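Local structure of P-granule scaffold (Caenorhabditis japonica, 5W4A) at residues Gly72-Ser77 against Gln97-Phe102; Thr80-Gly85 against His106-Leu111; Ala23-Ala26 against Leu32-Ser35; Glu162-Gly165 against Asp171-Val174; Arg128-Gln133 against Ile140-Ile145. The protein probably scaffolds germ-line P granules and may bind RNA, its N-domain forming a largely helical dimer. All blocks are in the same frame, centred on the assembly; numbering follows the deposited sequence.

Contacts 1 and 2 share helix 71-84, and their centres lie about 12 Å apart. They meet where Leu75 CD2 packs 3.8 Å from His106 CA. The side chains of Leu75 and His106 each lie about 4 Å from a bound imidazole, probably from the crystallisation liquor. Contact 5 packs on contact 2, with Leu108 CD1 3.8 Å from Leu144 CD2. It also joins contact 4, where Leu163 CD2 lies 3.8 Å from Ile143 CG2. Contacts 4 and 5 both reach the second subunit. Contact 3 stands apart: its centre is about 32 Å from that of contact 5, on the opposite side of the chain's centre.

Contact 1 of 5, residues Gly72-Ser77 against Gln97-Phe102; sequences GTILTS and QDLARF
Gly72 O is gripped twice in the helical turn that carries Ile74 and Leu75 against Leu99. Thr76 N and Thr76 OG1 both bond to it, from opposite faces of the carbonyl plane. Thr76 OG1 donates to Gly72 O at 2.9 Å and lies 29° off that plane. The two helices, 71-84 and 89-100, follow each other in the chain and run antiparallel as an alpha-alpha hairpin. Their backbones stay well apart, with Ile74 CA and Leu99 CA 9.0 Å from each other. Side chains alone bridge the gap, and no hydrogen bond crosses it. Leu99 points at helix 71-84 and splits its two methyls between two partners. Ile74 sends CG2, not its longer branch, to this meeting; CG2 is anti to the backbone N. The two side chains slide past each other in opposite directions. Leu104, in the following loop, also packs on Leu99. The CB of Leu75 points along the side of the gap, and only its CD2 bends in to Leu99, the two side chains crossing obliquely. A bound imidazole lies about 4 Å from the Leu75 side chain, and an ethanediol lies about as far from Ile74. Leu99 CD2 is 4.1 Å from Ile74 CG2, while Leu99 CD1 is 3.7 Å from Leu75 CD2.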
# COMPACT_ATOMS: atom_id res chain seq x y z
N GLY C 72 -22.44 -14.19 -2.94
CA GLY C 72 -21.07 -13.71 -2.93
C GLY C 72 -20.61 -13.21 -4.29
O GLY C 72 -19.89 -12.21 -4.37
N THR C 73 -20.99 -13.90 -5.36
CA THR C 73 -20.66 -13.42 -6.70
C THR C 73 -21.29 -12.06 -6.96
O THR C 73 -20.64 -11.15 -7.49
CB THR C 73 -21.12 -14.42 -7.76
OG1 THR C 73 -20.30 -15.59 -7.67
CG2 THR C 73 -21.04 -13.82 -9.16
N ILE C 74 -22.55 -11.90 -6.59
CA ILE C 74 -23.25 -10.64 -6.81
C ILE C 74 -22.57 -9.52 -6.02
O ILE C 74 -22.33 -8.43 -6.54
CB ILE C 74 -24.75 -10.79 -6.45
CG1 ILE C 74 -25.44 -11.72 -7.46
CG2 ILE C 74 -25.48 -9.43 -6.41
CD1 ILE C 74 -26.80 -12.27 -6.96
N LEU C 75 -22.28 -9.76 -4.74
CA LEU C 75 -21.69 -8.70 -3.91
C LEU C 75 -20.30 -8.30 -4.41
O LEU C 75 -19.95 -7.12 -4.43
CB LEU C 75 -21.63 -9.14 -2.45
CG LEU C 75 -22.99 -9.17 -1.73
CD1 LEU C 75 -22.86 -9.92 -0.42
CD2 LEU C 75 -23.53 -7.76 -1.47
N THR C 76 -19.50 -9.29 -4.82
CA THR C 76 -18.18 -9.01 -5.37
C THR C 76 -18.29 -8.18 -6.64
O THR C 76 -17.61 -7.16 -6.80
CB THR C 76 -17.48 -10.35 -5.60
OG1 THR C 76 -17.24 -10.96 -4.33
CG2 THR C 76 -16.15 -10.17 -6.35
N SER C 77 -19.21 -8.57 -7.53
CA SER C 77 -19.37 -7.83 -8.77
C SER C 77 -19.97 -6.46 -8.53
O SER C 77 -19.70 -5.54 -9.30
CB SER C 77 -20.21 -8.65 -9.73
OG SER C 77 -19.40 -9.68 -10.29
N GLN C 97 -31.28 -3.51 -4.71
CA GLN C 97 -32.71 -3.68 -4.44
C GLN C 97 -33.11 -5.16 -4.45
O GLN C 97 -33.87 -5.61 -3.58
CB GLN C 97 -33.53 -2.89 -5.46
CG GLN C 97 -35.04 -3.15 -5.40
CD GLN C 97 -35.78 -2.45 -6.51
OE1 GLN C 97 -35.33 -1.43 -7.02
NE2 GLN C 97 -36.92 -3.01 -6.90
N ASP C 98 -32.60 -5.92 -5.43
CA ASP C 98 -32.86 -7.35 -5.54
C ASP C 98 -32.44 -8.12 -4.29
O ASP C 98 -33.05 -9.13 -3.93
CB ASP C 98 -32.10 -7.93 -6.73
CG ASP C 98 -32.99 -8.36 -7.87
OD1 ASP C 98 -34.22 -8.22 -7.78
OD2 ASP C 98 -32.41 -8.84 -8.87
N LEU C 99 -31.34 -7.70 -3.66
CA LEU C 99 -30.82 -8.45 -2.52
C LEU C 99 -31.69 -8.28 -1.28
O LEU C 99 -31.68 -9.15 -0.41
CB LEU C 99 -29.38 -8.01 -2.22
CG LEU C 99 -28.26 -8.38 -3.18
CD1 LEU C 99 -27.00 -7.72 -2.71
CD2 LEU C 99 -28.06 -9.89 -3.26
N ALA C 100 -32.43 -7.19 -1.20
CA ALA C 100 -33.11 -6.84 0.05
C ALA C 100 -34.14 -7.90 0.44
O ALA C 100 -34.38 -8.11 1.63
CB ALA C 100 -33.78 -5.48 -0.08
N ARG C 101 -34.78 -8.52 -0.56
CA ARG C 101 -35.79 -9.54 -0.28
C ARG C 101 -35.20 -10.72 0.48
O ARG C 101 -35.93 -11.45 1.18
CB ARG C 101 -36.40 -10.04 -1.60
CG ARG C 101 -36.78 -8.95 -2.58
CD ARG C 101 -37.45 -9.51 -3.84
NE ARG C 101 -36.48 -10.05 -4.80
CZ ARG C 101 -36.32 -11.34 -5.09
NH1 ARG C 101 -37.06 -12.27 -4.50
NH2 ARG C 101 -35.42 -11.70 -5.99
N PHE C 102 -33.90 -10.93 0.32
CA PHE C 102 -33.17 -12.00 0.97
C PHE C 102 -32.48 -11.54 2.24
O PHE C 102 -31.64 -12.28 2.77
CB PHE C 102 -32.13 -12.56 -0.01
CG PHE C 102 -32.72 -13.03 -1.30
CD1 PHE C 102 -33.32 -14.28 -1.38
CD2 PHE C 102 -32.71 -12.23 -2.43
CE1 PHE C 102 -33.88 -14.72 -2.57
CE2 PHE C 102 -33.27 -12.65 -3.62
CZ PHE C 102 -33.86 -13.90 -3.69

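Contact 2 of 5, residues Thr80-Gly85 against His106-Leu111; sequences TLLALG and HDLSIL
His106 meets Leu82 with the far corner of its ring. Its CB points toward helix 71-84, and CG stands anti to the backbone N (chi1 -166°), which carries the ring across to the helix. ND1 turns back to its own loop and accepts from Leu108 N at 3.0 Å. That bond is fairly straight, 160° at the hydrogen, but Leu108 N sits 28° out of the ring plane. The next atom, CE1, lies 3.7 Å from Leu82 CD1, which approaches the ring obliquely. NE2, beyond it, bonds to Asp79 OD1, consistent with a proton on NE2. Asp107 OD1 lies over one face, toward the rim, and Phe92 makes an edge-to-face pair with the ring. The loop 106-111 is built of two type I beta turns, His106 to Ser109 and Leu108 to Leu111, and it packs on helix 71-84 before the chain enters helix 116-131. Ser109 OG donates to His106 O at 2.7 Å and fastens the first turn. With an alanine here in place of His106, Asp79 OD1 and Leu108 N are likely to lose their ring partner, and a gap would probably open beside Leu82. Leu82 CD1 serves the whole contact: it also lies 4.3 Å from Leu108 CD1 and equally far from Leu111 CD1. Leu123 of helix 116-131 backs both of these leucines.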
# COMPACT_ATOMS: atom_id res chain seq x y z
N THR C 80 -17.17 -4.24 -8.05
CA THR C 80 -16.64 -3.87 -9.37
C THR C 80 -17.47 -2.75 -9.99
O THR C 80 -16.91 -1.80 -10.54
CB THR C 80 -16.58 -5.10 -10.27
OG1 THR C 80 -15.92 -6.12 -9.50
CG2 THR C 80 -15.79 -4.81 -11.56
N LEU C 81 -18.79 -2.83 -9.88
CA LEU C 81 -19.64 -1.76 -10.42
C LEU C 81 -19.31 -0.41 -9.78
O LEU C 81 -19.20 0.62 -10.47
CB LEU C 81 -21.11 -2.10 -10.20
CG LEU C 81 -21.72 -3.29 -10.94
CD1 LEU C 81 -23.18 -3.41 -10.52
CD2 LEU C 81 -21.61 -3.18 -12.44
N LEU C 82 -19.13 -0.38 -8.46
CA LEU C 82 -18.78 0.88 -7.81
C LEU C 82 -17.45 1.42 -8.31
O LEU C 82 -17.29 2.63 -8.52
CB LEU C 82 -18.71 0.71 -6.30
CG LEU C 82 -20.03 0.43 -5.61
CD1 LEU C 82 -19.81 0.30 -4.12
CD2 LEU C 82 -21.02 1.58 -5.90
N ALA C 83 -16.46 0.55 -8.48
CA ALA C 83 -15.15 0.99 -8.93
C ALA C 83 -15.21 1.49 -10.37
O ALA C 83 -14.38 2.31 -10.77
CB ALA C 83 -14.15 -0.16 -8.81
N LEU C 84 -16.15 0.99 -11.16
CA LEU C 84 -16.29 1.35 -12.57
C LEU C 84 -16.99 2.69 -12.78
O LEU C 84 -17.01 3.17 -13.92
CB LEU C 84 -17.05 0.26 -13.33
CG LEU C 84 -16.26 -1.03 -13.60
CD1 LEU C 84 -17.16 -2.13 -14.18
CD2 LEU C 84 -15.06 -0.79 -14.52
N GLY C 85 -17.61 3.25 -11.76
CA GLY C 85 -18.04 4.64 -11.81
C GLY C 85 -19.48 4.86 -12.24
O GLY C 85 -20.32 3.95 -12.21
N HIS C 106 -25.40 -4.59 0.09
CA HIS C 106 -24.00 -4.22 -0.04
C HIS C 106 -23.57 -3.39 1.16
O HIS C 106 -24.32 -2.52 1.63
CB HIS C 106 -23.80 -3.46 -1.34
CG HIS C 106 -22.36 -3.32 -1.71
ND1 HIS C 106 -21.56 -2.32 -1.22
CD2 HIS C 106 -21.58 -4.09 -2.51
CE1 HIS C 106 -20.33 -2.48 -1.69
NE2 HIS C 106 -20.33 -3.54 -2.49
N ASP C 107 -22.36 -3.67 1.67
CA ASP C 107 -21.89 -3.03 2.90
C ASP C 107 -21.60 -1.54 2.73
O ASP C 107 -21.48 -0.83 3.74
CB ASP C 107 -20.65 -3.74 3.49
CG ASP C 107 -19.50 -3.88 2.50
OD1 ASP C 107 -19.73 -4.07 1.30
OD2 ASP C 107 -18.36 -3.83 2.96
N LEU C 108 -21.47 -1.05 1.50
CA LEU C 108 -21.26 0.38 1.26
C LEU C 108 -22.53 1.07 0.79
O LEU C 108 -22.45 2.12 0.15
CB LEU C 108 -20.13 0.60 0.26
CG LEU C 108 -18.75 0.02 0.63
CD1 LEU C 108 -17.66 0.35 -0.42
CD2 LEU C 108 -18.34 0.43 2.02
N SER C 109 -23.69 0.51 1.12
CA SER C 109 -24.98 1.06 0.74
C SER C 109 -25.20 2.50 1.21
O SER C 109 -26.13 3.13 0.72
CB SER C 109 -26.10 0.18 1.30
OG SER C 109 -26.27 -1.00 0.53
N ILE C 110 -24.38 3.03 2.13
CA ILE C 110 -24.57 4.43 2.52
C ILE C 110 -24.29 5.37 1.35
O ILE C 110 -24.87 6.46 1.27
CB ILE C 110 -23.70 4.80 3.74
CG1 ILE C 110 -22.21 4.66 3.44
CG2 ILE C 110 -24.14 4.01 4.96
CD1 ILE C 110 -21.34 5.29 4.51
N LEU C 111 -23.39 4.98 0.44
CA LEU C 111 -23.17 5.75 -0.78
C LEU C 111 -24.48 5.98 -1.52
O LEU C 111 -24.91 7.13 -1.72
CB LEU C 111 -22.19 5.02 -1.70
CG LEU C 111 -20.71 5.15 -1.39
CD1 LEU C 111 -19.94 4.21 -2.32
CD2 LEU C 111 -20.24 6.59 -1.56

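Contact 3 of 5, residues Ala23-Ala26 against Leu32-Ser35; sequences ALYA and LLVS
Ala26 and Leu33 mark the closest approach of the two backbones, 7.9 Å between CA atoms, and the chain turns sharply between helix 20-28 and helix 30-35. From Ala23 CA to Ser35 CA the chain covers 18.4 Å. No hydrogen bond joins the two segments; the contact is made by side chains, with one methyl reaching a backbone CA.

Leu33 is the main one. It points at helix 20-28 and puts CD1 4.2 Å from Ala26 CA. The same methyl sits at the edge of the Tyr25 ring, near its plane, 4.5 Å from CE2. It thus lies beside the ring and not over a face. The small side chain of Ala26 lets Leu33 come close to the backbone. Tyr25 has CG anti to the backbone N (chi1 -177°), and the ring reaches forward along the chain from there. Its OH lies 4.1 Å from Leu32 CD2, a plain van der Waals touch. The polar partner of that oxygen is Asn41 N, to which it is hydrogen-bonded. The hydroxyl therefore ties helix 20-28 to the loop just before helix 42-47. Leu32 crosses the tyrosine at a slant and forms the outer border of the contact.

Ala40 lies against Tyr25, Leu32 and Leu33. Asn29, between the two helices, bonds through ND2 to Tyr25 O. The arrangement is that of two short consecutive helices with a sharp turn at Asn29, both touching the C-terminal helix 206-213, Ala26 on Leu208 and Leu33 on Ile211.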
# COMPACT_ATOMS: atom_id res chain seq x y z
N ALA C 23 -11.44 -13.82 -15.61
CA ALA C 23 -10.27 -14.68 -15.53
C ALA C 23 -10.59 -16.10 -15.99
O ALA C 23 -9.86 -16.70 -16.77
CB ALA C 23 -9.74 -14.67 -14.10
N LEU C 24 -11.67 -16.66 -15.47
CA LEU C 24 -12.06 -18.01 -15.84
C LEU C 24 -12.35 -18.10 -17.33
O LEU C 24 -11.93 -19.05 -17.99
CB LEU C 24 -13.29 -18.43 -15.03
CG LEU C 24 -13.85 -19.82 -15.40
CD1 LEU C 24 -12.79 -20.93 -15.20
CD2 LEU C 24 -15.07 -20.13 -14.57
N TYR C 25 -13.08 -17.11 -17.86
CA TYR C 25 -13.35 -17.09 -19.29
C TYR C 25 -12.06 -17.17 -20.10
O TYR C 25 -11.95 -17.95 -21.05
CB TYR C 25 -14.16 -15.83 -19.68
CG TYR C 25 -14.49 -15.85 -21.15
CD1 TYR C 25 -15.66 -16.41 -21.59
CD2 TYR C 25 -13.59 -15.38 -22.10
CE1 TYR C 25 -15.96 -16.48 -22.95
CE2 TYR C 25 -13.86 -15.45 -23.45
CZ TYR C 25 -15.05 -16.01 -23.86
OH TYR C 25 -15.30 -16.08 -25.21
N ALA C 26 -11.07 -16.36 -19.73
CA ALA C 26 -9.84 -16.28 -20.51
C ALA C 26 -9.06 -17.59 -20.45
O ALA C 26 -8.47 -18.02 -21.46
CB ALA C 26 -8.98 -15.12 -20.01
N LEU C 32 -9.74 -19.64 -28.59
CA LEU C 32 -10.75 -18.88 -29.31
C LEU C 32 -10.39 -17.40 -29.38
O LEU C 32 -10.63 -16.75 -30.40
CB LEU C 32 -12.12 -19.08 -28.65
CG LEU C 32 -13.28 -18.38 -29.35
CD1 LEU C 32 -13.52 -18.98 -30.76
CD2 LEU C 32 -14.53 -18.48 -28.46
N LEU C 33 -9.80 -16.85 -28.31
CA LEU C 33 -9.39 -15.45 -28.32
C LEU C 33 -8.27 -15.22 -29.34
O LEU C 33 -8.20 -14.15 -29.97
CB LEU C 33 -8.95 -15.04 -26.91
CG LEU C 33 -10.08 -14.80 -25.90
CD1 LEU C 33 -9.56 -14.82 -24.49
CD2 LEU C 33 -10.79 -13.49 -26.18
N VAL C 34 -7.38 -16.21 -29.52
CA VAL C 34 -6.36 -16.15 -30.57
C VAL C 34 -7.00 -16.24 -31.96
O VAL C 34 -6.70 -15.43 -32.85
CB VAL C 34 -5.33 -17.29 -30.37
CG1 VAL C 34 -4.39 -17.42 -31.56
CG2 VAL C 34 -4.54 -17.07 -29.12
N SER C 35 -7.87 -17.22 -32.17
CA SER C 35 -8.20 -17.65 -33.53
C SER C 35 -9.45 -17.02 -34.11
O SER C 35 -9.57 -16.92 -35.34
CB SER C 35 -8.35 -19.18 -33.56
OG SER C 35 -7.13 -19.77 -33.15

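Contact 4 of 5, residues Glu162-Gly165 against Asp171-Val174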
# COMPACT_ATOMS: atom_id res chain seq x y z
N GLU C 162 -2.73 0.49 -6.06
CA GLU C 162 -2.46 -0.19 -4.80
C GLU C 162 -2.88 -1.66 -4.86
O GLU C 162 -2.39 -2.47 -4.06
CB GLU C 162 -3.19 0.51 -3.64
CG GLU C 162 -2.65 1.90 -3.31
CD GLU C 162 -1.25 1.87 -2.76
OE1 GLU C 162 -0.94 0.98 -1.91
OE2 GLU C 162 -0.43 2.68 -3.24
N LEU C 163 -3.73 -2.04 -5.84
CA LEU C 163 -4.06 -3.46 -6.01
C LEU C 163 -2.82 -4.30 -6.27
O LEU C 163 -2.78 -5.48 -5.90
CB LEU C 163 -5.07 -3.63 -7.16
CG LEU C 163 -6.44 -3.08 -6.83
CD1 LEU C 163 -7.28 -2.97 -8.11
CD2 LEU C 163 -7.18 -3.95 -5.78
N CYS C 164 -1.79 -3.72 -6.91
CA CYS C 164 -0.57 -4.44 -7.19
C CYS C 164 0.14 -4.87 -5.91
O CYS C 164 0.86 -5.86 -5.93
CB CYS C 164 0.35 -3.60 -8.06
SG CYS C 164 -0.41 -3.15 -9.66
N GLY C 165 -0.12 -4.18 -4.79
CA GLY C 165 0.45 -4.58 -3.51
C GLY C 165 -0.15 -5.83 -2.93
O GLY C 165 0.41 -6.37 -1.97
N ASP C 171 -6.28 -7.09 -11.93
CA ASP C 171 -7.43 -6.21 -11.74
C ASP C 171 -7.05 -4.78 -12.07
O ASP C 171 -7.85 -4.05 -12.70
CB ASP C 171 -7.94 -6.31 -10.31
CG ASP C 171 -8.61 -7.63 -9.98
OD1 ASP C 171 -8.80 -8.44 -10.92
OD2 ASP C 171 -8.94 -7.84 -8.78
N ALA C 172 -5.86 -4.34 -11.63
CA ALA C 172 -5.42 -2.98 -11.95
C ALA C 172 -5.33 -2.79 -13.45
O ALA C 172 -5.75 -1.75 -13.98
CB ALA C 172 -4.08 -2.69 -11.27
N TYR C 173 -4.84 -3.82 -14.15
CA TYR C 173 -4.73 -3.77 -15.61
C TYR C 173 -6.10 -3.69 -16.28
O TYR C 173 -6.30 -2.89 -17.20
CB TYR C 173 -3.94 -4.98 -16.12
CG TYR C 173 -3.65 -4.89 -17.60
CD1 TYR C 173 -2.73 -3.95 -18.06
CD2 TYR C 173 -4.31 -5.67 -18.51
CE1 TYR C 173 -2.46 -3.81 -19.40
CE2 TYR C 173 -4.01 -5.56 -19.90
CZ TYR C 173 -3.10 -4.62 -20.30
OH TYR C 173 -2.78 -4.42 -21.64
N VAL C 174 -7.04 -4.54 -15.85
CA VAL C 174 -8.39 -4.51 -16.42
C VAL C 174 -9.03 -3.15 -16.20
O VAL C 174 -9.58 -2.56 -17.14
CB VAL C 174 -9.27 -5.62 -15.82
CG1 VAL C 174 -10.70 -5.52 -16.33
CG2 VAL C 174 -8.71 -7.03 -16.14
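Leu163 and Cys164 pack on Ala172 at the start of helix 169-179. The backbones come near, with Leu163 CA and Ala172 CA 6.1 Å apart, because the alanine offers only a methyl. Leu163 CB lies 4.3 Å from Ala172 CB, and Cys164 SG lies 4.0 Å from that same methyl. Further out, Leu163 CD1 reaches over the backbone to 4.0 Å from Ala172 N. It also touches Asp171 CB at 4.1 Å, the two side chains crossing at about a right angle. The segment 162-165 lies in a 3-10 segment, in which Gly165 N bonds to Glu162 O at 2.9 Å. It places the leucine and the cysteine side by side. The Asp171 carboxylate bonds to the chain near the N-terminal hairpin: OD1 to Thr16 OG1, and OD2 to both Tyr17 N and Phe18 N. Ile193 of helix 187-201 packs on Cys164 and Ala172, and Leu132 of the second subunit touches Cys164. The packing across the contact is apolar, without a hydrogen bond. The buried carboxylate of Asp171 accepts from three donors outside the contact, which probably favours its ionised form.

Contact 5 of 5, residues Arg128-Gln133 against Ile140-Ile145; sequences RKAKLQ and ILAILI
Ala142 and Lys131 make the tight part of this contact. Ala142 CB lies 3.6 Å from Lys131 CB and 3.7 Å from Lys131 N, so the methyl rests directly on the neighbouring backbone. The CA atoms of these two residues are only 5.3 Å apart. Ala130 completes the close region: its CB lies 4.1 Å from Ala142 CB and 4.4 Å from Leu141 CD2. Two alanine methyls and the CB of Lys131 meet here, and the backbones come close.

The packing is looser on both flanks. Ile143 and Ile145 of helix 136-148 make no close contact with segment 128-133. Ile145 packs on Leu123 and Met126 of helix 116-131 instead. Lys131 leaves the contact after CB. Its CG is anti to the backbone N (chi1 -168°), and the chain beyond is fully extended, which carries NZ away to a salt bridge with Glu162 OE2 of the second subunit. The ion pair of NZ with Glu162 OE1 of its own chain is long and weak. Arg128 also points away from helix 136-148 and meets Glu189 and Thr158 of the second subunit. Gln133 is exposed, but its carbonyl O and that of Lys131 both accept from Lys139 NZ. Helices 116-131 and 136-148 follow each other and run antiparallel, an alpha-alpha hairpin joined at its alanines, with its charged outer side in the dimer interface.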
# COMPACT_ATOMS: atom_id res chain seq x y z
N ARG C 128 -9.29 4.26 5.71
CA ARG C 128 -7.95 4.45 6.27
C ARG C 128 -7.70 3.47 7.41
O ARG C 128 -6.60 2.89 7.52
CB ARG C 128 -7.78 5.90 6.76
CG ARG C 128 -7.78 6.96 5.63
CD ARG C 128 -7.72 8.37 6.19
NE ARG C 128 -6.49 8.63 6.91
CZ ARG C 128 -5.41 9.21 6.38
NH1 ARG C 128 -5.40 9.63 5.12
NH2 ARG C 128 -4.34 9.39 7.15
N LYS C 129 -8.70 3.22 8.25
CA LYS C 129 -8.55 2.24 9.32
C LYS C 129 -8.51 0.83 8.75
O LYS C 129 -7.73 -0.01 9.24
CB LYS C 129 -9.68 2.41 10.34
CG LYS C 129 -9.50 3.67 11.17
CD LYS C 129 -10.63 3.86 12.19
CE LYS C 129 -10.50 2.88 13.35
NZ LYS C 129 -11.38 3.26 14.51
N ALA C 130 -9.30 0.55 7.71
CA ALA C 130 -9.31 -0.79 7.11
C ALA C 130 -7.95 -1.16 6.56
O ALA C 130 -7.50 -2.31 6.70
CB ALA C 130 -10.35 -0.89 5.98
N LYS C 131 -7.27 -0.22 5.91
CA LYS C 131 -5.99 -0.52 5.30
C LYS C 131 -4.97 -0.97 6.33
O LYS C 131 -4.07 -1.75 6.02
CB LYS C 131 -5.48 0.67 4.51
CG LYS C 131 -4.31 0.34 3.63
CD LYS C 131 -4.00 1.45 2.66
CE LYS C 131 -2.96 0.97 1.68
NZ LYS C 131 -2.64 1.99 0.68
N LEU C 132 -5.08 -0.47 7.57
CA LEU C 132 -4.18 -0.83 8.66
C LEU C 132 -4.45 -2.20 9.24
O LEU C 132 -3.66 -2.67 10.06
CB LEU C 132 -4.27 0.21 9.78
CG LEU C 132 -3.88 1.63 9.38
CD1 LEU C 132 -4.20 2.61 10.50
CD2 LEU C 132 -2.42 1.77 9.03
N GLN C 133 -5.55 -2.85 8.87
CA GLN C 133 -5.78 -4.21 9.30
C GLN C 133 -4.89 -5.15 8.48
O GLN C 133 -4.37 -4.79 7.42
CB GLN C 133 -7.25 -4.60 9.14
CG GLN C 133 -8.20 -3.78 9.95
CD GLN C 133 -9.64 -4.21 9.78
OE1 GLN C 133 -9.94 -5.41 9.72
NE2 GLN C 133 -10.54 -3.25 9.71
N ILE C 140 -8.62 -4.81 0.54
CA ILE C 140 -9.43 -4.62 -0.67
C ILE C 140 -10.49 -3.55 -0.45
O ILE C 140 -10.71 -2.69 -1.31
CB ILE C 140 -10.04 -5.96 -1.12
CG1 ILE C 140 -8.96 -6.94 -1.57
CG2 ILE C 140 -11.10 -5.73 -2.23
CD1 ILE C 140 -9.44 -8.35 -1.64
N LEU C 141 -11.18 -3.61 0.69
CA LEU C 141 -12.17 -2.59 1.03
C LEU C 141 -11.56 -1.18 1.02
O LEU C 141 -12.15 -0.24 0.46
CB LEU C 141 -12.77 -2.91 2.41
CG LEU C 141 -13.67 -1.84 3.02
CD1 LEU C 141 -14.85 -1.51 2.13
CD2 LEU C 141 -14.12 -2.34 4.35
N ALA C 142 -10.38 -1.03 1.63
CA ALA C 142 -9.71 0.27 1.65
C ALA C 142 -9.43 0.78 0.25
O ALA C 142 -9.68 1.95 -0.05
CB ALA C 142 -8.43 0.16 2.47
N ILE C 143 -8.91 -0.09 -0.63
CA ILE C 143 -8.61 0.33 -1.99
C ILE C 143 -9.89 0.70 -2.73
O ILE C 143 -9.93 1.68 -3.49
CB ILE C 143 -7.81 -0.76 -2.73
CG1 ILE C 143 -6.42 -0.86 -2.13
CG2 ILE C 143 -7.72 -0.47 -4.25
CD1 ILE C 143 -5.72 -2.17 -2.50
N LEU C 144 -10.95 -0.09 -2.55
CA LEU C 144 -12.24 0.23 -3.17
C LEU C 144 -12.74 1.61 -2.75
O LEU C 144 -13.13 2.43 -3.61
CB LEU C 144 -13.27 -0.84 -2.82
CG LEU C 144 -14.66 -0.64 -3.37
CD1 LEU C 144 -14.70 -0.57 -4.90
CD2 LEU C 144 -15.57 -1.76 -2.85
N ILE C 145 -12.71 1.89 -1.45
CA ILE C 145 -13.14 3.19 -0.93
C ILE C 145 -12.30 4.32 -1.53
O ILE C 145 -12.82 5.36 -1.98
CB ILE C 145 -13.11 3.20 0.61
CG1 ILE C 145 -14.28 2.40 1.16
CG2 ILE C 145 -13.23 4.64 1.15
CD1 ILE C 145 -14.17 2.07 2.62